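Local coordinates for protein thioredoxin reductase (Clostridium acetobutylicum ATCC 824, PDB 6GNA) that probably reduces thioredoxin with electrons that its FAD receives from ferredoxin, belonging to a family of flavoenzymes that do not depend on pyridine nucleotides, at residues S14-L19 against E66-H71; A20-A25 against V32-S37; Y162-A167 against V183-I188. All coordinates share one frame; numbering follows the deposited sequence.

Contact 1. Residues S14-L19 against E66-H71; sequences SGPAGL and EKFKEH. With FAD (flavin-adenine dinucleotide), chain B.
The flavin pyrophosphate oxygen FAD O1P takes a hydrogen bond from Ala17 N (3.0 Å, N-H...O angle 157°), one residue on from Pro16, whose ring touches Phe68 of helix 61-74. Segment 14-19 carries most of the glycine-rich turn of the Rossmann-type FAD-binding fold and the first turn of helix 16-25, with Gly15 as N-cap. That helix start lies against the pyrophosphate, and the helix dipole would probably help to stabilise its negative charge. Because Gly15 has no side chain, FAD O5B can come within 3.5 Å of Gly15 CA. The first helical turn is closed by Leu19 N bonding to Gly15 O (2.9 Å).

Pro16 works on two sides. Its CD lies 3.4 Å from FAD O5', while its CG meets Phe68 at the ring edge, near the ring plane, 4.3 Å from Phe68 CE2. Leu19, one turn further along, uses a different part of the same phenylalanine: Leu19 CD1 rests 4.1 Å from Phe68 CB, the two side chains running at a slant to each other. Phe68 CG lies beside the backbone N (chi1 -72°) and anti to the carbonyl carbon, which carries the ring toward Pro16. Leu54 of the second subunit packs on both Leu19 and Phe68, so this buried apolar layer also belongs to the dimer. Ser14 N makes a weak hydrogen bond to the ribose oxygen FAD O4B, 3.4 Å away.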
loop_
_atom_site.group_PDB
_atom_site.type_symbol
_atom_site.label_atom_id
_atom_site.label_comp_id
_atom_site.label_asym_id
_atom_site.label_seq_id
_atom_site.Cartn_x
_atom_site.Cartn_y
_atom_site.Cartn_z
ATOM N N SER A 14 15.178 -1.099 -7.241
ATOM C CA SER A 14 14.581 -0.914 -8.557
ATOM C C SER A 14 13.438 -1.894 -8.797
ATOM O O SER A 14 13.062 -2.129 -9.940
ATOM C CB SER A 14 15.648 -1.071 -9.642
ATOM O OG SER A 14 16.319 -2.318 -9.493
ATOM N N GLY A 15 12.936 -2.522 -7.744
ATOM C CA GLY A 15 11.806 -3.405 -7.860
ATOM C C GLY A 15 10.510 -2.633 -7.786
ATOM O O GLY A 15 10.486 -1.399 -7.789
ATOM N N PRO A 16 9.393 -3.364 -7.655
ATOM C CA PRO A 16 8.077 -2.726 -7.547
ATOM C C PRO A 16 8.040 -1.520 -6.617
ATOM O O PRO A 16 7.498 -0.466 -6.972
ATOM C CB PRO A 16 7.190 -3.879 -7.054
ATOM C CG PRO A 16 7.846 -5.107 -7.642
ATOM C CD PRO A 16 9.319 -4.830 -7.681
ATOM N N ALA A 17 8.565 -1.651 -5.392
ATOM C CA ALA A 17 8.513 -0.547 -4.435
ATOM C C ALA A 17 9.312 0.662 -4.927
ATOM O O ALA A 17 8.830 1.801 -4.890
ATOM C CB ALA A 17 8.979 -1.011 -3.052
ATOM N N GLY A 18 10.551 0.449 -5.335
ATOM C CA GLY A 18 11.360 1.575 -5.771
ATOM C C GLY A 18 10.837 2.250 -7.028
ATOM O O GLY A 18 10.890 3.477 -7.149
ATOM N N LEU A 19 10.334 1.468 -7.989
ATOM C CA LEU A 19 9.761 2.069 -9.189
ATOM C C LEU A 19 8.489 2.836 -8.863
ATOM O O LEU A 19 8.256 3.917 -9.418
ATOM C CB LEU A 19 9.491 0.998 -10.250
ATOM C CG LEU A 19 10.739 0.207 -10.650
ATOM C CD1 LEU A 19 10.432 -0.713 -11.790
ATOM C CD2 LEU A 19 11.947 1.112 -10.982
ATOM N N GLU A 66 8.117 -6.058 -18.047
ATOM C CA GLU A 66 8.238 -5.211 -19.227
ATOM C C GLU A 66 7.287 -4.020 -19.146
ATOM O O GLU A 66 7.646 -2.908 -19.548
ATOM C CB GLU A 66 7.971 -6.033 -20.486
ATOM C CG GLU A 66 7.992 -5.236 -21.791
ATOM C CD GLU A 66 9.306 -4.539 -22.093
ATOM O OE1 GLU A 66 10.362 -4.970 -21.586
ATOM O OE2 GLU A 66 9.271 -3.558 -22.879
ATOM N N LYS A 67 6.081 -4.225 -18.622
ATOM C CA LYS A 67 5.181 -3.096 -18.433
ATOM C C LYS A 67 5.812 -2.065 -17.503
ATOM O O LYS A 67 5.682 -0.851 -17.726
ATOM C CB LYS A 67 3.846 -3.571 -17.850
ATOM C CG LYS A 67 3.108 -4.634 -18.696
ATOM C CD LYS A 67 2.221 -4.013 -19.716
ATOM C CE LYS A 67 1.293 -5.035 -20.345
ATOM N NZ LYS A 67 0.894 -4.553 -21.675
ATOM N N PHE A 68 6.500 -2.528 -16.450
ATOM C CA PHE A 68 7.121 -1.594 -15.519
ATOM C C PHE A 68 8.290 -0.870 -16.185
ATOM O O PHE A 68 8.485 0.337 -15.981
ATOM C CB PHE A 68 7.609 -2.349 -14.271
ATOM C CG PHE A 68 6.512 -2.841 -13.328
ATOM C CD1 PHE A 68 5.172 -2.562 -13.529
ATOM C CD2 PHE A 68 6.869 -3.566 -12.179
ATOM C CE1 PHE A 68 4.202 -3.021 -12.633
ATOM C CE2 PHE A 68 5.907 -4.028 -11.295
ATOM C CZ PHE A 68 4.574 -3.752 -11.519
ATOM N N LYS A 69 9.070 -1.598 -16.980
ATOM C CA LYS A 69 10.173 -0.983 -17.706
ATOM C C LYS A 69 9.674 0.093 -18.667
ATOM O O LYS A 69 10.264 1.176 -18.767
ATOM C CB LYS A 69 10.954 -2.063 -18.447
ATOM C CG LYS A 69 12.178 -1.556 -19.167
ATOM C CD LYS A 69 13.085 -0.736 -18.271
ATOM C CE LYS A 69 14.482 -0.604 -18.858
ATOM N NZ LYS A 69 14.456 -0.226 -20.299
ATOM N N GLU A 70 8.598 -0.186 -19.393
ATOM C CA GLU A 70 8.113 0.808 -20.341
ATOM C C GLU A 70 7.571 2.030 -19.617
ATOM O O GLU A 70 7.742 3.159 -20.094
ATOM C CB GLU A 70 7.079 0.168 -21.259
ATOM C CG GLU A 70 7.732 -0.884 -22.136
ATOM C CD GLU A 70 6.836 -1.405 -23.230
ATOM O OE1 GLU A 70 5.856 -0.719 -23.588
ATOM O OE2 GLU A 70 7.127 -2.509 -23.729
ATOM N N HIS A 71 6.978 1.834 -18.432
ATOM C CA HIS A 71 6.494 2.961 -17.651
ATOM C C HIS A 71 7.640 3.895 -17.285
ATOM O O HIS A 71 7.569 5.103 -17.524
ATOM C CB HIS A 71 5.824 2.424 -16.388
ATOM C CG HIS A 71 4.875 3.378 -15.742
ATOM N ND1 HIS A 71 5.137 4.720 -15.570
ATOM C CD2 HIS A 71 3.662 3.162 -15.196
ATOM C CE1 HIS A 71 4.109 5.289 -14.968
ATOM N NE2 HIS A 71 3.205 4.364 -14.734
HETATM P PA FAD B . 12.278 -6.625 -4.794
HETATM O O1A FAD B . 11.248 -7.052 -5.809
HETATM O O2A FAD B . 13.167 -7.667 -4.162
HETATM O O5B FAD B . 13.216 -5.500 -5.456
HETATM C C5B FAD B . 14.501 -5.229 -4.913
HETATM C C4B FAD B . 15.428 -4.718 -6.004
HETATM O O4B FAD B . 16.331 -3.756 -5.456
HETATM C C3B FAD B . 16.266 -5.846 -6.583
HETATM O O3B FAD B . 16.343 -5.736 -8.006
HETATM C C2B FAD B . 17.632 -5.659 -5.964
HETATM O O2B FAD B . 18.686 -6.069 -6.839
HETATM C C1B FAD B . 17.680 -4.168 -5.680
HETATM N N9A FAD B . 18.517 -3.885 -4.495
HETATM C C8A FAD B . 18.351 -4.394 -3.260
HETATM N N7A FAD B . 19.303 -3.917 -2.419
HETATM C C5A FAD B . 20.095 -3.091 -3.123
HETATM C C6A FAD B . 21.285 -2.257 -2.851
HETATM N N6A FAD B . 21.837 -2.211 -1.617
HETATM N N1A FAD B . 21.799 -1.547 -3.877
HETATM C C2A FAD B . 21.268 -1.577 -5.113
HETATM N N3A FAD B . 20.188 -2.312 -5.425
HETATM C C4A FAD B . 19.572 -3.075 -4.493
HETATM N N1 FAD B . 3.817 -11.210 -5.126
HETATM C C2 FAD B . 2.524 -11.046 -5.503
HETATM O O2 FAD B . 1.874 -10.099 -5.013
HETATM N N3 FAD B . 1.907 -11.858 -6.380
HETATM C C4 FAD B . 2.538 -12.894 -6.947
HETATM O O4 FAD B . 1.945 -13.634 -7.760
HETATM C C4X FAD B . 3.954 -13.145 -6.590
HETATM N N5 FAD B . 4.653 -14.169 -7.123
HETATM C C5X FAD B . 5.944 -14.376 -6.781
HETATM C C6 FAD B . 6.642 -15.438 -7.343
HETATM C C7 FAD B . 7.970 -15.660 -7.000
HETATM C C7M FAD B . 8.724 -16.812 -7.609
HETATM C C8 FAD B . 8.646 -14.761 -6.030
HETATM C C8M FAD B . 10.085 -14.999 -5.654
HETATM C C9 FAD B . 7.952 -13.699 -5.467
HETATM C C9A FAD B . 6.625 -13.474 -5.808
HETATM N N10 FAD B . 5.909 -12.405 -5.231
HETATM C C10 FAD B . 4.574 -12.209 -5.626
HETATM C "C1'" FAD B . 6.552 -11.493 -4.281
HETATM C "C2'" FAD B . 6.875 -10.175 -4.965
HETATM O "O2'" FAD B . 7.800 -10.433 -6.025
HETATM C "C3'" FAD B . 7.490 -9.191 -3.980
HETATM O "O3'" FAD B . 6.556 -8.902 -2.937
HETATM C "C4'" FAD B . 7.882 -7.897 -4.678
HETATM O "O4'" FAD B . 8.823 -8.182 -5.720
HETATM C "C5'" FAD B . 8.482 -6.908 -3.687
HETATM O "O5'" FAD B . 9.194 -5.919 -4.418
HETATM P P FAD B . 10.231 -4.923 -3.707
HETATM O O1P FAD B . 10.496 -3.775 -4.650
HETATM O O2P FAD B . 9.812 -4.636 -2.288
HETATM O O3P FAD B . 11.561 -5.827 -3.588
#

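Contact 2. Residues A20-A25 against V32-S37. With FAD (flavin-adenine dinucleotide), chain B.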
loop_
_atom_site.group_PDB
_atom_site.type_symbol
_atom_site.label_atom_id
_atom_site.label_comp_id
_atom_site.label_asym_id
_atom_site.label_seq_id
_atom_site.Cartn_x
_atom_site.Cartn_y
_atom_site.Cartn_z
ATOM N N ALA A 20 7.666 2.310 -7.952
ATOM C CA ALA A 20 6.490 3.053 -7.522
ATOM C C ALA A 20 6.898 4.369 -6.880
ATOM O O ALA A 20 6.266 5.404 -7.105
ATOM C CB ALA A 20 5.667 2.202 -6.556
ATOM N N SER A 21 7.951 4.359 -6.062
ATOM C CA SER A 21 8.448 5.617 -5.520
ATOM C C SER A 21 8.883 6.562 -6.636
ATOM O O SER A 21 8.525 7.746 -6.649
ATOM C CB SER A 21 9.622 5.343 -4.588
ATOM O OG SER A 21 9.226 4.709 -3.386
ATOM N N ALA A 22 9.658 6.051 -7.589
ATOM C CA ALA A 22 10.218 6.905 -8.632
ATOM C C ALA A 22 9.133 7.598 -9.460
ATOM O O ALA A 22 9.251 8.788 -9.766
ATOM C CB ALA A 22 11.161 6.096 -9.516
ATOM N N ILE A 23 8.094 6.865 -9.886
ATOM C CA ILE A 23 7.084 7.493 -10.742
ATOM C C ILE A 23 6.267 8.524 -9.976
ATOM O O ILE A 23 5.652 9.403 -10.592
ATOM C CB ILE A 23 6.184 6.467 -11.447
ATOM C CG1 ILE A 23 5.289 5.711 -10.466
ATOM C CG2 ILE A 23 7.019 5.495 -12.262
ATOM C CD1 ILE A 23 4.257 4.827 -11.166
ATOM N N ASN A 24 6.234 8.429 -8.651
ATOM C CA ASN A 24 5.530 9.411 -7.837
ATOM C C ASN A 24 6.416 10.566 -7.409
ATOM O O ASN A 24 5.903 11.643 -7.098
ATOM C CB ASN A 24 4.915 8.730 -6.613
ATOM C CG ASN A 24 3.649 8.005 -6.954
ATOM O OD1 ASN A 24 2.578 8.630 -7.040
ATOM N ND2 ASN A 24 3.752 6.698 -7.204
ATOM N N ALA A 25 7.736 10.379 -7.404
ATOM C CA ALA A 25 8.646 11.453 -7.034
ATOM C C ALA A 25 8.944 12.380 -8.201
ATOM O O ALA A 25 9.288 13.546 -7.981
ATOM C CB ALA A 25 9.951 10.861 -6.514
ATOM N N VAL A 32 15.769 13.027 -8.721
ATOM C CA VAL A 32 15.604 11.706 -8.133
ATOM C C VAL A 32 16.579 10.757 -8.809
ATOM O O VAL A 32 16.745 10.793 -10.032
ATOM C CB VAL A 32 14.164 11.200 -8.329
ATOM C CG1 VAL A 32 13.990 9.816 -7.724
ATOM C CG2 VAL A 32 13.167 12.180 -7.720
ATOM N N ILE A 33 17.241 9.918 -8.016
ATOM C CA ILE A 33 18.107 8.866 -8.540
ATOM C C ILE A 33 17.609 7.544 -7.980
ATOM O O ILE A 33 17.259 7.457 -6.799
ATOM C CB ILE A 33 19.600 9.111 -8.212
ATOM C CG1 ILE A 33 20.487 7.993 -8.781
ATOM C CG2 ILE A 33 19.835 9.235 -6.702
ATOM C CD1 ILE A 33 21.948 8.385 -8.944
ATOM N N VAL A 34 17.574 6.523 -8.834
ATOM C CA VAL A 34 17.095 5.192 -8.471
ATOM C C VAL A 34 18.254 4.224 -8.651
ATOM O O VAL A 34 18.782 4.081 -9.763
ATOM C CB VAL A 34 15.899 4.743 -9.323
ATOM C CG1 VAL A 34 15.359 3.408 -8.799
ATOM C CG2 VAL A 34 14.816 5.799 -9.329
ATOM N N PHE A 35 18.664 3.576 -7.566
ATOM C CA PHE A 35 19.721 2.575 -7.606
ATOM C C PHE A 35 19.108 1.189 -7.701
ATOM O O PHE A 35 18.072 0.921 -7.086
ATOM C CB PHE A 35 20.593 2.628 -6.355
ATOM C CG PHE A 35 21.310 3.920 -6.182
ATOM C CD1 PHE A 35 22.457 4.168 -6.893
ATOM C CD2 PHE A 35 20.837 4.890 -5.321
ATOM C CE1 PHE A 35 23.127 5.359 -6.739
ATOM C CE2 PHE A 35 21.514 6.086 -5.161
ATOM C CZ PHE A 35 22.654 6.318 -5.883
ATOM N N GLY A 36 19.746 0.311 -8.462
ATOM C CA GLY A 36 19.276 -1.057 -8.541
ATOM C C GLY A 36 19.814 -1.780 -9.761
ATOM O O GLY A 36 20.860 -1.431 -10.307
ATOM N N SER A 37 19.077 -2.803 -10.145
ATOM C CA SER A 37 19.467 -3.716 -11.198
ATOM C C SER A 37 18.770 -3.339 -12.487
ATOM O O SER A 37 17.643 -2.823 -12.493
ATOM C CB SER A 37 19.088 -5.148 -10.822
ATOM O OG SER A 37 19.341 -6.025 -11.904
HETATM P PA FAD B . 12.278 -6.625 -4.794
HETATM O O1A FAD B . 11.248 -7.052 -5.809
HETATM O O2A FAD B . 13.167 -7.667 -4.162
HETATM O O5B FAD B . 13.216 -5.500 -5.456
HETATM C C5B FAD B . 14.501 -5.229 -4.913
HETATM C C4B FAD B . 15.428 -4.718 -6.004
HETATM O O4B FAD B . 16.331 -3.756 -5.456
HETATM C C3B FAD B . 16.266 -5.846 -6.583
HETATM O O3B FAD B . 16.343 -5.736 -8.006
HETATM C C2B FAD B . 17.632 -5.659 -5.964
HETATM O O2B FAD B . 18.686 -6.069 -6.839
HETATM C C1B FAD B . 17.680 -4.168 -5.680
HETATM N N9A FAD B . 18.517 -3.885 -4.495
HETATM C C8A FAD B . 18.351 -4.394 -3.260
HETATM N N7A FAD B . 19.303 -3.917 -2.419
HETATM C C5A FAD B . 20.095 -3.091 -3.123
HETATM C C6A FAD B . 21.285 -2.257 -2.851
HETATM N N6A FAD B . 21.837 -2.211 -1.617
HETATM N N1A FAD B . 21.799 -1.547 -3.877
HETATM C C2A FAD B . 21.268 -1.577 -5.113
HETATM N N3A FAD B . 20.188 -2.312 -5.425
HETATM C C4A FAD B . 19.572 -3.075 -4.493
HETATM N N1 FAD B . 3.817 -11.210 -5.126
HETATM C C2 FAD B . 2.524 -11.046 -5.503
HETATM O O2 FAD B . 1.874 -10.099 -5.013
HETATM N N3 FAD B . 1.907 -11.858 -6.380
HETATM C C4 FAD B . 2.538 -12.894 -6.947
HETATM O O4 FAD B . 1.945 -13.634 -7.760
HETATM C C4X FAD B . 3.954 -13.145 -6.590
HETATM N N5 FAD B . 4.653 -14.169 -7.123
HETATM C C5X FAD B . 5.944 -14.376 -6.781
HETATM C C6 FAD B . 6.642 -15.438 -7.343
HETATM C C7 FAD B . 7.970 -15.660 -7.000
HETATM C C7M FAD B . 8.724 -16.812 -7.609
HETATM C C8 FAD B . 8.646 -14.761 -6.030
HETATM C C8M FAD B . 10.085 -14.999 -5.654
HETATM C C9 FAD B . 7.952 -13.699 -5.467
HETATM C C9A FAD B . 6.625 -13.474 -5.808
HETATM N N10 FAD B . 5.909 -12.405 -5.231
HETATM C C10 FAD B . 4.574 -12.209 -5.626
HETATM C "C1'" FAD B . 6.552 -11.493 -4.281
HETATM C "C2'" FAD B . 6.875 -10.175 -4.965
HETATM O "O2'" FAD B . 7.800 -10.433 -6.025
HETATM C "C3'" FAD B . 7.490 -9.191 -3.980
HETATM O "O3'" FAD B . 6.556 -8.902 -2.937
HETATM C "C4'" FAD B . 7.882 -7.897 -4.678
HETATM O "O4'" FAD B . 8.823 -8.182 -5.720
HETATM C "C5'" FAD B . 8.482 -6.908 -3.687
HETATM O "O5'" FAD B . 9.194 -5.919 -4.418
HETATM P P FAD B . 10.231 -4.923 -3.707
HETATM O O1P FAD B . 10.496 -3.775 -4.650
HETATM O O2P FAD B . 9.812 -4.636 -2.288
HETATM O O3P FAD B . 11.561 -5.827 -3.588
#
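Helix residues 20-25 lie across one side of strand 32-35, with Ala22 CA 7.1 Å from Val34 CA and Ala25 CA 7.0 Å from Val32 CA. This is the second half of the beta-alpha-beta crossover of the FAD-binding Rossmann-type fold: strand 9-12 leads into helix 16-25, which returns the chain to strand 32-35, next to the first strand in the parallel sheet.

The small alanines probably let helix and strand come close. Two methyl pairs do the work, Ala22 CB against Val34 CG2 at 3.7 Å and Ala25 CB against Val32 CG2, also at 3.7 Å. Both valines have the same side-chain rotation, with CG1 anti to the backbone N (chi1 180° in Val32, -174° in Val34), and in each it is the CG2 branch, lying beside the backbone N, that faces the helix. Ile11 of the first strand adds to the layer by touching Ala22 and Val32. Ile33 and Phe35 alternate onto the other side of the strand, where Ile33 CG1 lies over one face of the Phe35 ring, toward its rim.

Near the end of the helix, Asn24 folds back so that its ND2 gives Ala20 O an almost straight hydrogen bond of 2.8 Å, with the oxygen in the amide plane; the backbone bond from Asn24 N to that same oxygen is weak. Past the strand the chain reaches the cofactor: Gly36 CA approaches the adenine at FAD N3A to 3.5 Å, and Ser37 CB lies 4.0 Å from the ribose hydroxyl FAD O3B.

Contact 3. Residues Y162-A167 against V183-I188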
loop_
_atom_site.group_PDB
_atom_site.type_symbol
_atom_site.label_atom_id
_atom_site.label_comp_id
_atom_site.label_asym_id
_atom_site.label_seq_id
_atom_site.Cartn_x
_atom_site.Cartn_y
_atom_site.Cartn_z
ATOM N N TYR A 162 38.688 -7.360 -7.222
ATOM C CA TYR A 162 39.364 -6.254 -6.559
ATOM C C TYR A 162 40.197 -6.753 -5.387
ATOM O O TYR A 162 41.335 -6.313 -5.187
ATOM C CB TYR A 162 38.333 -5.227 -6.083
ATOM C CG TYR A 162 38.953 -4.032 -5.397
ATOM C CD1 TYR A 162 39.609 -3.051 -6.132
ATOM C CD2 TYR A 162 38.893 -3.884 -4.017
ATOM C CE1 TYR A 162 40.188 -1.957 -5.514
ATOM C CE2 TYR A 162 39.476 -2.791 -3.388
ATOM C CZ TYR A 162 40.119 -1.830 -4.145
ATOM O OH TYR A 162 40.699 -0.736 -3.540
ATOM N N LEU A 163 39.639 -7.657 -4.580
ATOM C CA LEU A 163 40.374 -8.131 -3.416
ATOM C C LEU A 163 41.621 -8.890 -3.811
ATOM O O LEU A 163 42.581 -8.921 -3.041
ATOM C CB LEU A 163 39.490 -9.015 -2.534
ATOM C CG LEU A 163 38.853 -8.330 -1.322
ATOM C CD1 LEU A 163 39.921 -7.932 -0.314
ATOM C CD2 LEU A 163 38.034 -7.108 -1.743
ATOM N N ALA A 164 41.631 -9.506 -4.996
ATOM C CA ALA A 164 42.808 -10.260 -5.415
ATOM C C ALA A 164 44.026 -9.366 -5.581
ATOM O O ALA A 164 45.154 -9.870 -5.592
ATOM C CB ALA A 164 42.504 -11.016 -6.706
ATOM N N GLU A 165 43.829 -8.051 -5.678
ATOM C CA GLU A 165 44.940 -7.114 -5.767
ATOM C C GLU A 165 45.565 -6.789 -4.416
ATOM O O GLU A 165 46.640 -6.186 -4.385
ATOM C CB GLU A 165 44.459 -5.808 -6.409
ATOM C CG GLU A 165 43.719 -5.988 -7.731
ATOM C CD GLU A 165 44.641 -6.365 -8.873
ATOM O OE1 GLU A 165 45.819 -5.951 -8.851
ATOM O OE2 GLU A 165 44.187 -7.076 -9.795
ATOM N N LEU A 166 44.915 -7.140 -3.310
ATOM C CA LEU A 166 45.384 -6.799 -1.970
ATOM C C LEU A 166 45.600 -8.022 -1.094
ATOM O O LEU A 166 46.584 -8.090 -0.364
ATOM C CB LEU A 166 44.373 -5.853 -1.286
ATOM C CG LEU A 166 44.246 -4.446 -1.884
ATOM C CD1 LEU A 166 43.091 -3.674 -1.240
ATOM C CD2 LEU A 166 45.560 -3.676 -1.748
ATOM N N ALA A 167 44.699 -8.994 -1.152
ATOM C CA ALA A 167 44.795 -10.175 -0.316
ATOM C C ALA A 167 45.876 -11.115 -0.831
ATOM O O ALA A 167 46.219 -11.123 -2.018
ATOM C CB ALA A 167 43.451 -10.907 -0.313
ATOM N N VAL A 183 39.345 -13.074 -12.367
ATOM C CA VAL A 183 40.757 -13.163 -12.727
ATOM C C VAL A 183 41.331 -14.491 -12.243
ATOM O O VAL A 183 40.827 -15.118 -11.303
ATOM C CB VAL A 183 41.546 -11.974 -12.152
ATOM C CG1 VAL A 183 40.991 -10.651 -12.691
ATOM C CG2 VAL A 183 41.505 -12.002 -10.629
ATOM N N SER A 184 42.419 -14.918 -12.891
ATOM C CA SER A 184 42.990 -16.231 -12.611
ATOM C C SER A 184 43.469 -16.352 -11.167
ATOM O O SER A 184 43.525 -17.461 -10.630
ATOM C CB SER A 184 44.141 -16.528 -13.576
ATOM O OG SER A 184 45.123 -15.512 -13.515
ATOM N N ALA A 185 43.824 -15.237 -10.528
ATOM C CA ALA A 185 44.278 -15.285 -9.140
ATOM C C ALA A 185 43.177 -15.710 -8.169
ATOM O O ALA A 185 43.492 -16.138 -7.053
ATOM C CB ALA A 185 44.831 -13.925 -8.719
ATOM N N VAL A 186 41.905 -15.602 -8.554
ATOM C CA VAL A 186 40.802 -16.023 -7.692
ATOM C C VAL A 186 40.579 -17.521 -7.855
ATOM O O VAL A 186 40.369 -18.006 -8.969
ATOM C CB VAL A 186 39.514 -15.254 -8.035
ATOM C CG1 VAL A 186 38.345 -15.819 -7.238
ATOM C CG2 VAL A 186 39.672 -13.784 -7.750
ATOM N N GLU A 187 40.585 -18.254 -6.742
ATOM C CA GLU A 187 40.281 -19.681 -6.766
ATOM C C GLU A 187 38.790 -19.906 -6.525
ATOM O O GLU A 187 38.256 -19.551 -5.464
ATOM C CB GLU A 187 41.095 -20.450 -5.729
ATOM C CG GLU A 187 40.760 -21.933 -5.756
ATOM C CD GLU A 187 41.590 -22.757 -4.796
ATOM O OE1 GLU A 187 41.150 -23.873 -4.458
ATOM O OE2 GLU A 187 42.672 -22.298 -4.378
ATOM N N ILE A 188 38.126 -20.510 -7.505
ATOM C CA ILE A 188 36.710 -20.835 -7.390
ATOM C C ILE A 188 36.561 -22.126 -6.603
ATOM O O ILE A 188 37.198 -23.138 -6.913
ATOM C CB ILE A 188 36.062 -20.963 -8.775
ATOM C CG1 ILE A 188 36.249 -19.665 -9.570
ATOM C CG2 ILE A 188 34.590 -21.300 -8.621
ATOM C CD1 ILE A 188 35.824 -19.768 -11.036
#
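Ala164 points its single methyl at segment 183-188, and three apolar side chains gather round it. Val186 CG2 comes nearest, 4.1 Å from Ala164 CB, with Val183 CG2 and Ala185 CB each 4.2 Å from that carbon. Ala164 and Ala185 both direct their methyls toward the opposite segment, but the two bonds slant past one another rather than meeting head-on; their CA atoms are 6.4 Å apart.

The valines present different rotations. In Val183 the touching branch, CG2, stands between the backbone N and the carbonyl carbon, with CG1 at chi1 -60°. In Val186 the touching branch is anti to the carbonyl carbon, while CG1 lies anti to the backbone N (chi1 174°). Val186 leaves its backbone at an angle to segment 162-167, and its side chain also packs on Tyr172 of strand 169-174.

A type I turn from Val183 to Val186, closed by Val186 N bonding to Val183 O at 3.0 Å, brings the three side chains to the same methyl. On the other segment Leu163 O accepts two backbone bonds, from Leu166 N (2.9 Å) and Ala167 N (2.8 Å), as the chain turns toward strand 169-174. Asn161 OD1 adds a polar tie by accepting a hydrogen bond from Val183 N.

The contact is partly buried, at the margin of the domain. It sets the C-terminal end of helix 155-163 against the turn leading into strand 186-188, the strand at one edge of the parallel sheet within this chain, in the second Rossmann-like domain, probably the counterpart of the NADPH-binding domain of conventional thioredoxin reductases.

How the contacts relate
From the N terminus, helix 16-25 is shared by contacts 1 and 2. Contact 2 closes a short loop as the chain returns through strand 32-35. It lies within the longer loop that contact 1 closes when helix 61-74 comes back to the helix start. The two touch directly, since Ser14 OG probably hydrogen-bonds Ser37 N, and His71 NE2 packs near Ile23 CD1. Together they join the glycine-rich turn, strand 32-35 and helices 16-25 and 61-74 of the FAD domain, and both reach the second subunit. Contact 3 follows in series in the other domain, its centre about 35 Å from that of contact 1, on the opposite side of the chain's centre.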